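PDB 7CGF: PUM-HD domain-containing protein from Caenorhabditis elegans, which binds RNA through its Pumilio homology domain, an array of helical repeats, and probably recognises sites in the 3' untranslated regions of messenger RNAs. Local coordinates for residues A[270-273]-A[274-277]; A[130-133]-A[134-138]; A[59-62]-A[63-66]; A[145-148]-A[149-153]; A[198-201]-A[202-206]. The protein carries 2 engineered substitutions. All coordinates share one frame; numbering follows the deposited sequence.

Contact 1. Residues A[270-273]-A[274-277]. With nucleotides of chain B.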
# COMPACT_ATOMS: atom_id res chain seq x y z
N ILE A 270 -0.86 -16.92 10.65
CA ILE A 270 -0.25 -17.53 11.84
C ILE A 270 1.20 -17.07 11.97
O ILE A 270 1.67 -16.77 13.07
CB ILE A 270 -0.33 -19.06 11.81
CG1 ILE A 270 -1.75 -19.53 11.56
CG2 ILE A 270 0.19 -19.64 13.14
CD1 ILE A 270 -1.86 -21.03 11.53
N GLU A 271 1.93 -17.02 10.85
CA GLU A 271 3.31 -16.57 10.91
C GLU A 271 3.39 -15.15 11.47
O GLU A 271 4.28 -14.85 12.27
CB GLU A 271 3.95 -16.64 9.52
CG GLU A 271 4.11 -18.07 9.04
CD GLU A 271 5.01 -18.17 7.82
OE1 GLU A 271 5.96 -17.37 7.70
OE2 GLU A 271 4.75 -19.05 6.97
N LYS A 272 2.46 -14.29 11.06
CA LYS A 272 2.48 -12.92 11.55
C LYS A 272 2.24 -12.87 13.05
O LYS A 272 2.85 -12.06 13.76
CB LYS A 272 1.43 -12.08 10.81
CG LYS A 272 1.48 -10.60 11.12
CD LYS A 272 2.68 -9.93 10.48
CE LYS A 272 2.69 -8.44 10.79
NZ LYS A 272 3.86 -7.74 10.20
N CYS A 273 1.33 -13.71 13.55
CA CYS A 273 1.11 -13.82 14.99
C CYS A 273 2.39 -14.18 15.72
O CYS A 273 2.67 -13.68 16.82
CB CYS A 273 0.04 -14.86 15.30
SG CYS A 273 -1.64 -14.40 14.83
N LEU A 274 3.17 -15.09 15.14
CA LEU A 274 4.39 -15.55 15.81
C LEU A 274 5.48 -14.49 15.78
O LEU A 274 6.28 -14.40 16.72
CB LEU A 274 4.87 -16.85 15.18
CG LEU A 274 3.96 -18.06 15.40
CD1 LEU A 274 4.27 -19.13 14.37
CD2 LEU A 274 4.10 -18.63 16.82
N GLU A 275 5.53 -13.69 14.71
CA GLU A 275 6.52 -12.62 14.59
C GLU A 275 6.16 -11.43 15.47
O GLU A 275 7.05 -10.80 16.06
CB GLU A 275 6.64 -12.19 13.12
CG GLU A 275 7.04 -13.32 12.17
CD GLU A 275 6.80 -12.98 10.70
OE1 GLU A 275 6.04 -12.04 10.39
OE2 GLU A 275 7.39 -13.67 9.84
N GLN A 276 4.88 -11.11 15.58
CA GLN A 276 4.42 -9.91 16.29
C GLN A 276 3.94 -10.18 17.70
O GLN A 276 3.83 -9.23 18.49
CB GLN A 276 3.27 -9.25 15.52
CG GLN A 276 3.69 -8.66 14.20
CD GLN A 276 4.28 -7.28 14.34
OE1 GLN A 276 3.99 -6.57 15.31
NE2 GLN A 276 5.11 -6.88 13.39
N GLY A 277 3.62 -11.43 18.04
CA GLY A 277 2.96 -11.70 19.29
C GLY A 277 3.91 -11.75 20.48
O GLY A 277 5.09 -12.06 20.35
P G B 2 7.57 -22.97 -3.57
OP1 G B 2 7.38 -22.51 -4.97
OP2 G B 2 8.76 -22.51 -2.84
O5' G B 2 6.27 -22.47 -2.78
C5' G B 2 5.00 -23.01 -3.07
C4' G B 2 3.92 -22.32 -2.28
O4' G B 2 4.13 -22.57 -0.86
C3' G B 2 3.92 -20.80 -2.38
O3' G B 2 3.27 -20.36 -3.56
C2' G B 2 3.22 -20.39 -1.08
O2' G B 2 1.81 -20.55 -1.17
C1' G B 2 3.75 -21.44 -0.10
N9 G B 2 4.92 -20.95 0.66
C8 G B 2 6.23 -20.82 0.27
N7 G B 2 7.00 -20.32 1.20
C5 G B 2 6.14 -20.10 2.28
C6 G B 2 6.39 -19.58 3.57
O6 G B 2 7.45 -19.19 4.07
N1 G B 2 5.22 -19.54 4.34
C2 G B 2 3.99 -19.96 3.91
N2 G B 2 2.98 -19.82 4.79
N3 G B 2 3.74 -20.43 2.69
C4 G B 2 4.86 -20.48 1.95
O HOH W 1 6.41 -14.43 7.41
O HOH W 2 6.18 -9.17 11.42
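Glu275 follows Glu271 by one helical turn, and its side chain folds back over that residue's carbonyl. CB rests 3.7 Å from Glu271 O, the oxygen that accepts the backbone N-H of Glu275. With CG anti to the carbonyl carbon (chi1 -58°), CG comes nearer still, 3.2 Å from Glu271 O, and the extended chain carries CD past the same atom. At the carboxylate the two oxygens diverge. OE1 of Glu275 accepts from water 2 at 3.1 Å, which in turn accepts from Lys272 NZ and Gln276 NE2. Those two chains run alongside each other, Lys272 CE 3.6 Å from Gln276 CG, and Lys272 NZ also forms a salt bridge with Glu239. Helix 266-276 belongs to a predicted Pumilio repeat, and in this family such helices line the concave, base-reading surface. Glu275 OE2 meets water 1 at 2.7 Å and pairs with Lys315 of helix 309-319. Water 1 also lies 3.0 Å from Glu271 OE1, probably linking two carboxylates that would otherwise tend to repel. Glu271 OE2 takes both donors of guanine G2 of chain B, N1 at 2.7 Å and N2 at 2.9 Å; a carboxylate suits this edge because it offers acceptors alone.

Contact 2. Residues A[130-133]-A[134-138]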
# COMPACT_ATOMS: atom_id res chain seq x y z
N ILE A 130 2.01 19.59 -1.09
CA ILE A 130 1.39 20.88 -0.80
C ILE A 130 0.89 20.98 0.64
O ILE A 130 0.77 19.98 1.36
CB ILE A 130 0.24 21.18 -1.78
CG1 ILE A 130 -0.96 20.26 -1.53
CG2 ILE A 130 0.75 21.12 -3.22
CD1 ILE A 130 -2.03 20.30 -2.64
N ASN A 131 0.59 22.21 1.05
CA ASN A 131 0.18 22.47 2.42
C ASN A 131 -1.24 21.95 2.69
O ASN A 131 -2.02 21.68 1.77
CB ASN A 131 0.26 23.97 2.71
CG ASN A 131 -0.45 24.79 1.67
OD1 ASN A 131 -1.67 24.83 1.62
ND2 ASN A 131 0.32 25.43 0.80
N GLU A 132 -1.57 21.85 3.97
CA GLU A 132 -2.81 21.18 4.36
C GLU A 132 -4.08 21.82 3.80
O GLU A 132 -4.96 21.06 3.34
CB GLU A 132 -2.87 21.09 5.89
CG GLU A 132 -4.01 20.25 6.41
CD GLU A 132 -3.96 20.18 7.91
OE1 GLU A 132 -4.47 21.12 8.57
OE2 GLU A 132 -3.38 19.21 8.41
N PRO A 133 -4.26 23.15 3.80
CA PRO A 133 -5.47 23.71 3.17
C PRO A 133 -5.67 23.31 1.72
O PRO A 133 -6.81 23.11 1.29
CB PRO A 133 -5.23 25.23 3.30
CG PRO A 133 -4.44 25.34 4.54
CD PRO A 133 -3.49 24.19 4.50
N LEU A 134 -4.59 23.22 0.94
CA LEU A 134 -4.74 22.78 -0.44
C LEU A 134 -5.01 21.28 -0.52
O LEU A 134 -5.76 20.84 -1.40
CB LEU A 134 -3.49 23.15 -1.24
CG LEU A 134 -3.27 24.66 -1.41
CD1 LEU A 134 -2.03 24.93 -2.23
CD2 LEU A 134 -4.49 25.28 -2.06
N GLN A 135 -4.40 20.49 0.36
CA GLN A 135 -4.75 19.07 0.41
C GLN A 135 -6.24 18.88 0.67
O GLN A 135 -6.90 18.08 0.00
CB GLN A 135 -3.96 18.36 1.50
CG GLN A 135 -2.47 18.22 1.27
CD GLN A 135 -1.79 17.64 2.49
OE1 GLN A 135 -2.08 18.03 3.62
NE2 GLN A 135 -0.90 16.67 2.27
N ILE A 136 -6.78 19.61 1.65
CA ILE A 136 -8.20 19.49 1.98
C ILE A 136 -9.06 19.87 0.79
O ILE A 136 -10.12 19.26 0.54
CB ILE A 136 -8.52 20.36 3.21
CG1 ILE A 136 -7.81 19.81 4.45
CG2 ILE A 136 -10.01 20.43 3.45
CD1 ILE A 136 -7.88 20.75 5.65
N LYS A 137 -8.64 20.88 0.02
CA LYS A 137 -9.39 21.29 -1.16
C LYS A 137 -9.46 20.16 -2.18
O LYS A 137 -10.52 19.88 -2.75
CB LYS A 137 -8.75 22.55 -1.75
CG LYS A 137 -9.55 23.19 -2.86
CD LYS A 137 -8.98 24.55 -3.27
CE LYS A 137 -9.69 25.04 -4.53
NZ LYS A 137 -9.16 26.34 -5.03
N ILE A 138 -8.33 19.48 -2.41
CA ILE A 138 -8.33 18.33 -3.33
C ILE A 138 -9.24 17.22 -2.80
O ILE A 138 -10.04 16.64 -3.55
CB ILE A 138 -6.90 17.83 -3.56
CG1 ILE A 138 -6.12 18.87 -4.37
CG2 ILE A 138 -6.90 16.47 -4.27
CD1 ILE A 138 -4.70 18.44 -4.67
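Ile130 and Leu134 meet where a loop turns into helix 132-142, and the fit is tight: Ile130 CD1 presses to 3.5 Å from Leu134 CB, closer than carbons usually pack. The two side chains cross at about a right angle. The same methyl reaches Ile138 CD1 at 3.8 Å, a turn further on. Ile130 gets there because its CG1 lies between the backbone N and the carbonyl carbon (chi1 70°), aiming the longer branch under the first turn of the helix. Asn131, next in the chain, is the N-cap. Its OD1 accepts a weak bond from Leu134 N at 3.4 Å, while Asn131 O takes the straighter bond from Gln135 N, 3.0 Å long. Pro133 suits the first turn, where its nitrogen, lacking a hydrogen, has no helical acceptor to miss.

Further out, the side chains of Gln135 and Ile130 run antiparallel past each other, Gln135 CG 3.8 Å from Ile130 CG1. The Gln135 amide lies nearly coplanar with the Glu132 carboxylate (planes 14° apart), with Gln135 NE2 bonded to Leu127 O and Lys165 O, and Glu132 OE2 to Ser167. Trp99 touches Ile130, Asn131 and Leu134, joining this helix start, in a predicted Pumilio repeat, to helix 99-106. Buried isoleucine thus probably sets the approach to the helix by shape, whereas Asn131 and Gln135 deal with polarity: one offers a weak cap to a first-turn N-H, the other supplies donors to two backbone oxygens from outside the helix.

Contact 3. Residues A[59-62]-A[63-66]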
# COMPACT_ATOMS: atom_id res chain seq x y z
N ASP A 59 16.80 30.85 -12.43
CA ASP A 59 16.05 32.07 -12.74
C ASP A 59 14.57 31.79 -12.52
O ASP A 59 13.93 31.15 -13.36
CB ASP A 59 16.33 32.51 -14.17
CG ASP A 59 15.78 33.88 -14.49
OD1 ASP A 59 14.84 34.35 -13.81
OD2 ASP A 59 16.29 34.50 -15.45
N ARG A 60 14.03 32.29 -11.42
CA ARG A 60 12.60 32.12 -11.14
C ARG A 60 11.73 32.73 -12.22
O ARG A 60 10.64 32.22 -12.51
CB ARG A 60 12.22 32.74 -9.80
CG ARG A 60 12.51 31.86 -8.62
CD ARG A 60 13.70 32.38 -7.88
NE ARG A 60 13.72 31.95 -6.49
CZ ARG A 60 14.59 32.41 -5.60
NH1 ARG A 60 14.54 31.96 -4.36
NH2 ARG A 60 15.49 33.32 -5.96
N PHE A 61 12.16 33.85 -12.80
CA PHE A 61 11.32 34.48 -13.81
C PHE A 61 11.29 33.66 -15.08
O PHE A 61 10.27 33.66 -15.79
CB PHE A 61 11.81 35.91 -14.08
CG PHE A 61 11.46 36.90 -12.98
CD1 PHE A 61 10.91 36.49 -11.77
CD2 PHE A 61 11.66 38.26 -13.18
CE1 PHE A 61 10.60 37.40 -10.78
CE2 PHE A 61 11.34 39.18 -12.19
CZ PHE A 61 10.82 38.75 -10.99
N GLU A 62 12.37 32.93 -15.39
CA GLU A 62 12.33 31.96 -16.48
C GLU A 62 11.32 30.86 -16.18
O GLU A 62 10.51 30.49 -17.04
CB GLU A 62 13.71 31.35 -16.71
CG GLU A 62 14.68 32.22 -17.51
CD GLU A 62 14.26 32.38 -18.96
OE1 GLU A 62 14.01 31.35 -19.62
OE2 GLU A 62 14.18 33.54 -19.43
N LYS A 63 11.36 30.34 -14.95
CA LYS A 63 10.42 29.27 -14.59
C LYS A 63 8.98 29.78 -14.60
O LYS A 63 8.08 29.08 -15.08
CB LYS A 63 10.81 28.69 -13.23
CG LYS A 63 12.18 27.99 -13.29
CD LYS A 63 12.54 27.24 -12.00
CE LYS A 63 13.25 28.14 -11.01
NZ LYS A 63 13.90 27.35 -9.93
N ASP A 64 8.75 31.00 -14.09
CA ASP A 64 7.41 31.56 -14.11
C ASP A 64 6.89 31.75 -15.53
O ASP A 64 5.67 31.78 -15.73
CB ASP A 64 7.36 32.91 -13.39
CG ASP A 64 7.75 32.84 -11.92
OD1 ASP A 64 7.79 31.73 -11.35
OD2 ASP A 64 8.02 33.91 -11.34
N SER A 65 7.79 31.90 -16.51
CA SER A 65 7.40 32.34 -17.85
C SER A 65 6.54 31.31 -18.57
O SER A 65 5.78 31.68 -19.48
CB SER A 65 8.64 32.66 -18.70
OG SER A 65 9.30 31.49 -19.18
N ILE A 66 6.68 30.03 -18.25
CA ILE A 66 5.81 29.03 -18.86
C ILE A 66 4.61 28.69 -18.00
O ILE A 66 3.75 27.92 -18.43
CB ILE A 66 6.55 27.72 -19.22
CG1 ILE A 66 7.15 27.07 -17.96
CG2 ILE A 66 7.59 27.94 -20.32
CD1 ILE A 66 7.54 25.63 -18.18
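Ser65 holds OG between its backbone N and carbonyl carbon (chi1 77°), which swings the hydroxyl back over the preceding turn to donate to Glu62 O at 2.7 Å. Asp64 instead turns CG anti to the carbonyl carbon (chi1 -61°), laying its carboxylate beside the carbonyl of Arg60. Both lie on the short helix that Asp59 caps, in a predicted Pumilio repeat near the N-terminal end of the array. OD1 of Asp59 receives weak bonds from Phe61 N and Glu62 N; aspartate suits the place because a short acceptor arm, probably negative, can reach N-H groups that have no earlier helical carbonyl.

Glu62 O is gripped twice by one residue. Besides the hydroxyl, Ser65 N donates to it at 3.1 Å, but from well above the carbonyl plane, whereas OG lies close to that plane. Lys63 packs with its aliphatic part: CG is 3.6 Å from Asp59 O, and CE comes within 4.0 Å of Arg60 CA.

Asp64 N gives a bond of 2.7 Å to Arg60 O. The turn of the side chain about chi1 also brings Asp64 OD1 to 3.1 Å from Arg60 O, two acceptors facing each other. Such a pair is probably eased by Arg97, which forms a salt bridge with Asp64 OD1. A leucine in place of Asp64 would probably leave the Arg97 guanidinium without its carboxylate mate and free to turn. Glu62 binds Ser31 through OE2. On the exposed side, Asp64 OD2 stands 3.9 Å from Phe61 CD1, with the carboxylate and ring planes 37° apart.

Contact 4. Residues A[145-148]-A[149-153]. With nucleotides of chain B.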
# COMPACT_ATOMS: atom_id res chain seq x y z
N VAL A 145 -16.39 10.91 -5.27
CA VAL A 145 -16.19 9.66 -5.98
C VAL A 145 -15.44 8.64 -5.13
O VAL A 145 -14.86 7.69 -5.67
CB VAL A 145 -15.44 9.89 -7.31
CG1 VAL A 145 -16.31 10.65 -8.31
CG2 VAL A 145 -14.14 10.69 -7.07
N ILE A 146 -15.50 8.76 -3.80
CA ILE A 146 -14.56 8.03 -2.94
C ILE A 146 -14.76 6.51 -2.99
O ILE A 146 -13.77 5.77 -3.01
CB ILE A 146 -14.60 8.60 -1.50
CG1 ILE A 146 -13.62 7.88 -0.58
CG2 ILE A 146 -16.03 8.57 -0.94
CD1 ILE A 146 -12.15 7.91 -1.03
N HIS A 147 -16.00 5.99 -3.01
CA HIS A 147 -16.15 4.53 -3.01
C HIS A 147 -15.54 3.91 -4.27
O HIS A 147 -14.77 2.95 -4.19
CB HIS A 147 -17.61 4.10 -2.87
CG HIS A 147 -17.79 2.60 -2.81
ND1 HIS A 147 -18.28 1.95 -1.69
CD2 HIS A 147 -17.55 1.62 -3.73
CE1 HIS A 147 -18.33 0.64 -1.93
NE2 HIS A 147 -17.89 0.42 -3.15
N ARG A 148 -15.85 4.48 -5.45
CA ARG A 148 -15.29 3.93 -6.67
C ARG A 148 -13.79 4.16 -6.74
O ARG A 148 -13.04 3.31 -7.23
CB ARG A 148 -16.01 4.54 -7.88
CG ARG A 148 -15.65 3.91 -9.22
CD ARG A 148 -16.55 4.41 -10.36
NE ARG A 148 -16.76 5.86 -10.32
CZ ARG A 148 -16.14 6.73 -11.11
NH1 ARG A 148 -15.29 6.30 -12.03
NH2 ARG A 148 -16.39 8.02 -11.00
N CYS A 149 -13.35 5.30 -6.20
CA CYS A 149 -11.92 5.61 -6.18
C CYS A 149 -11.13 4.54 -5.44
O CYS A 149 -10.04 4.14 -5.87
CB CYS A 149 -11.75 6.98 -5.53
SG CYS A 149 -10.41 7.97 -6.17
N MET A 150 -11.67 4.05 -4.32
CA MET A 150 -10.92 3.13 -3.48
C MET A 150 -10.64 1.80 -4.16
O MET A 150 -9.64 1.14 -3.85
CB MET A 150 -11.68 2.91 -2.17
CG MET A 150 -11.77 4.17 -1.36
SD MET A 150 -12.92 3.93 0.02
CE MET A 150 -12.35 2.33 0.44
N LYS A 151 -11.50 1.37 -5.08
CA LYS A 151 -11.33 0.10 -5.77
C LYS A 151 -10.70 0.26 -7.14
O LYS A 151 -10.65 -0.70 -7.91
CB LYS A 151 -12.69 -0.59 -5.93
CG LYS A 151 -13.32 -0.94 -4.62
CD LYS A 151 -14.67 -1.56 -4.83
CE LYS A 151 -14.56 -2.99 -5.30
NZ LYS A 151 -15.89 -3.65 -5.23
N ASP A 152 -10.26 1.46 -7.48
CA ASP A 152 -9.71 1.73 -8.81
C ASP A 152 -8.20 1.61 -8.77
O ASP A 152 -7.56 2.06 -7.81
CB ASP A 152 -10.12 3.12 -9.31
CG ASP A 152 -9.64 3.38 -10.71
OD1 ASP A 152 -10.17 2.76 -11.66
OD2 ASP A 152 -8.70 4.19 -10.86
N GLN A 153 -7.63 1.02 -9.83
CA GLN A 153 -6.18 0.85 -9.94
C GLN A 153 -5.46 2.17 -9.75
O GLN A 153 -4.39 2.23 -9.14
CB GLN A 153 -5.83 0.27 -11.31
CG GLN A 153 -4.37 0.10 -11.57
CD GLN A 153 -4.15 -0.46 -12.97
OE1 GLN A 153 -4.88 -0.12 -13.90
NE2 GLN A 153 -3.18 -1.34 -13.12
P A B 6 -0.80 -2.69 -10.53
OP1 A B 6 -1.85 -2.89 -11.55
OP2 A B 6 0.54 -3.30 -10.64
O5' A B 6 -0.56 -1.11 -10.39
C5' A B 6 0.45 -0.48 -11.15
C4' A B 6 -0.10 0.59 -12.06
O4' A B 6 -0.89 1.53 -11.30
C3' A B 6 0.95 1.44 -12.76
O3' A B 6 1.38 0.82 -13.95
C2' A B 6 0.24 2.77 -12.99
O2' A B 6 -0.50 2.74 -14.21
C1' A B 6 -0.73 2.84 -11.81
N9 A B 6 -0.28 3.71 -10.70
C8 A B 6 -0.95 4.83 -10.24
N7 A B 6 -0.34 5.43 -9.23
C5 A B 6 0.81 4.66 -9.03
C6 A B 6 1.88 4.76 -8.12
N6 A B 6 1.96 5.72 -7.19
N1 A B 6 2.87 3.85 -8.18
C2 A B 6 2.80 2.88 -9.10
N3 A B 6 1.85 2.68 -10.01
C4 A B 6 0.86 3.60 -9.93
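The imidazole of His147 and the aliphatic chain of Lys151 run alongside each other, Lys151 CD 4.1 Å from His147 NE2. With CG anti to its backbone N (chi1 -177°), the His147 ring swings forward along the helix to meet a residue one turn ahead. Both ring nitrogens have partners: ND1 bonds to Glu180 and NE2 to Glu187. Lys151 NZ forms a salt bridge with that same Glu187, so the two side chains share one acid, consistent with their parallel course. Two carboxylates around one imidazole would probably favour its charged form. The guanidinium of Arg148 makes a cation-pi contact with Phe115.

Ile146 and Met150 carry the apolar side. Met150 CG sits only 3.0 Å from Ile146 O and 3.8 Å from Ile146 CD1, and its sulfur lies 4.1 Å from Ile146 CG1; the unbranched methionine chain, turned at chi3, lays CG and SD over Ile146 and goes on to touch Leu178 and Met188. Helix 146-150 is a short element of a predicted Pumilio repeat, and the loop after it leads into helix 155-165.

Asp152 starts that passage. Its CB rests 3.6 Å from Arg148 O, while its OD2 accepts from Asn154 N and Gly155 N, capping the next helix. Beyond it the extended side chain of Gln153 reaches past the helix, beside Tyr193, to the RNA: NE2 donates to OP1 of A6 of chain B at 2.6 Å. Glutamine suits the place because its long chain carries a neutral N-H donor out to the phosphate oxygen.

Contact 5. Residues A[198-201]-A[202-206]. With nucleotides of chain B.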
# COMPACT_ATOMS: atom_id res chain seq x y z
N VAL A 198 -7.39 -0.17 2.89
CA VAL A 198 -7.63 -0.61 4.26
C VAL A 198 -6.33 -0.71 5.03
O VAL A 198 -6.23 -0.26 6.19
CB VAL A 198 -8.38 -1.96 4.27
CG1 VAL A 198 -8.57 -2.47 5.73
CG2 VAL A 198 -9.72 -1.85 3.55
N GLN A 199 -5.28 -1.27 4.41
CA GLN A 199 -4.00 -1.36 5.10
C GLN A 199 -3.45 0.01 5.45
O GLN A 199 -2.92 0.21 6.56
CB GLN A 199 -3.00 -2.13 4.24
CG GLN A 199 -3.36 -3.60 4.14
CD GLN A 199 -2.53 -4.33 3.12
OE1 GLN A 199 -1.32 -4.49 3.30
NE2 GLN A 199 -3.17 -4.77 2.03
N ARG A 200 -3.55 0.97 4.52
CA ARG A 200 -3.03 2.31 4.79
C ARG A 200 -3.79 2.97 5.94
O ARG A 200 -3.19 3.62 6.81
CB ARG A 200 -3.11 3.16 3.51
CG ARG A 200 -1.95 4.13 3.30
CD ARG A 200 -0.59 3.45 3.17
NE ARG A 200 -0.56 2.52 2.04
CZ ARG A 200 -0.35 1.20 2.14
NH1 ARG A 200 -0.35 0.44 1.06
NH2 ARG A 200 -0.13 0.65 3.32
N CYS A 201 -5.11 2.77 5.99
CA CYS A 201 -5.90 3.27 7.12
C CYS A 201 -5.44 2.67 8.44
O CYS A 201 -5.33 3.38 9.45
CB CYS A 201 -7.38 2.98 6.90
SG CYS A 201 -8.09 4.05 5.68
N LEU A 202 -5.17 1.35 8.47
CA LEU A 202 -4.72 0.72 9.71
C LEU A 202 -3.37 1.25 10.15
O LEU A 202 -3.09 1.31 11.36
CB LEU A 202 -4.66 -0.80 9.53
CG LEU A 202 -6.01 -1.45 9.26
CD1 LEU A 202 -5.80 -2.92 8.87
CD2 LEU A 202 -6.92 -1.33 10.48
N GLU A 203 -2.52 1.66 9.20
CA GLU A 203 -1.20 2.20 9.51
C GLU A 203 -1.25 3.63 10.04
O GLU A 203 -0.47 3.98 10.92
CB GLU A 203 -0.32 2.18 8.26
CG GLU A 203 0.17 0.81 7.87
CD GLU A 203 0.67 0.79 6.44
OE1 GLU A 203 0.57 1.83 5.76
OE2 GLU A 203 1.16 -0.28 6.01
N HIS A 204 -2.14 4.48 9.50
CA HIS A 204 -2.04 5.91 9.74
C HIS A 204 -3.21 6.54 10.48
O HIS A 204 -3.06 7.64 11.01
CB HIS A 204 -1.89 6.67 8.41
CG HIS A 204 -0.62 6.35 7.69
ND1 HIS A 204 0.57 6.97 7.99
CD2 HIS A 204 -0.36 5.48 6.68
CE1 HIS A 204 1.52 6.49 7.19
NE2 HIS A 204 0.98 5.59 6.39
N CYS A 205 -4.37 5.90 10.50
CA CYS A 205 -5.51 6.53 11.14
C CYS A 205 -5.43 6.38 12.65
O CYS A 205 -4.69 5.54 13.17
CB CYS A 205 -6.81 5.94 10.61
SG CYS A 205 -7.11 6.42 8.91
N SER A 206 -6.20 7.21 13.35
CA SER A 206 -6.18 7.20 14.81
C SER A 206 -6.89 5.95 15.33
O SER A 206 -7.73 5.37 14.64
CB SER A 206 -6.84 8.47 15.34
OG SER A 206 -8.11 8.69 14.76
P A B 4 3.22 -12.66 -5.14
OP1 A B 4 3.36 -12.91 -6.59
OP2 A B 4 4.41 -12.38 -4.32
O5' A B 4 2.20 -11.46 -4.97
C5' A B 4 1.13 -11.33 -5.88
C4' A B 4 0.15 -10.27 -5.46
O4' A B 4 -0.03 -10.27 -4.03
C3' A B 4 0.50 -8.82 -5.76
O3' A B 4 0.36 -8.48 -7.13
C2' A B 4 -0.47 -8.08 -4.86
O2' A B 4 -1.76 -8.08 -5.44
C1' A B 4 -0.50 -9.00 -3.63
N9 A B 4 0.27 -8.45 -2.51
C8 A B 4 1.58 -8.47 -2.10
N7 A B 4 1.77 -7.78 -0.98
C5 A B 4 0.50 -7.28 -0.66
C6 A B 4 -0.05 -6.48 0.37
N6 A B 4 0.61 -5.96 1.40
N1 A B 4 -1.37 -6.23 0.31
C2 A B 4 -2.11 -6.70 -0.67
N3 A B 4 -1.71 -7.45 -1.69
C4 A B 4 -0.40 -7.69 -1.61
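Helix 194-204 is a base-reading helix of a predicted Pumilio repeat, and on it Arg200 and Glu203, three residues apart, form a salt bridge. The bond from Arg200 NH2 to Glu203 OE1 is 2.8 Å, with the N-H pointing at the acceptor at 156°. Glu203 OE1 lies close to the guanidinium plane, while the donor comes to it from above the carboxylate plane. Bends at chi2 and chi3 curl Arg200 alongside Glu203, leaving Arg200 CD 3.3 Å from the same OE1. Glu203 OE2 is held in turn by His236, and Arg200 NH1 by Gln160.

His204 presents its edge to Arg200 O, CD2 standing 3.4 Å away, and CD2 also lies 4.0 Å from Arg200 CG. On the buried side, Val198 CG1 and Leu202 CD1 approach to 4.2 Å, apolar branches facing helices 230-240 and 207-219. Beside them Gln199 points to the RNA: its NE2 donates to N1 of adenine A4 of chain B at 2.9 Å, a nearly straight bond.

Arg200 packs on a guanine base of the RNA, so a serine at this place would probably strip that base of its neighbour and leave Glu203 without its positive mate. Glutamine suits adenine because its amide pairs this donor with OE1, which probably accepts from N6, though its place is less certain. Arginine's long chain can pack on a base while NH2 keeps its bond to Glu203.

In the fold
From the N terminus the contacts come in the order 3, 2, 4, 5, 1. Each is a single uninterrupted stretch, so none closes a long loop, and they neither nest nor cross. Contact 3 lies near the N-terminal end of the repeat array. Contact 2 sits where helix 132-142 starts beside helix 99-106; contact 4, on the next helix, 146-150, leads into helix 155-165, nearest atoms of the two contacts about 8 Å apart. Contact 5 follows, about 6 Å from contact 4 at nearest atoms. Contact 1 lies toward the C-terminal end, its centre about 55 Å from that of contact 3. Contacts 4, 5 and 1 meet nucleotides A6, A4 and G2: the RNA runs antiparallel to the chain.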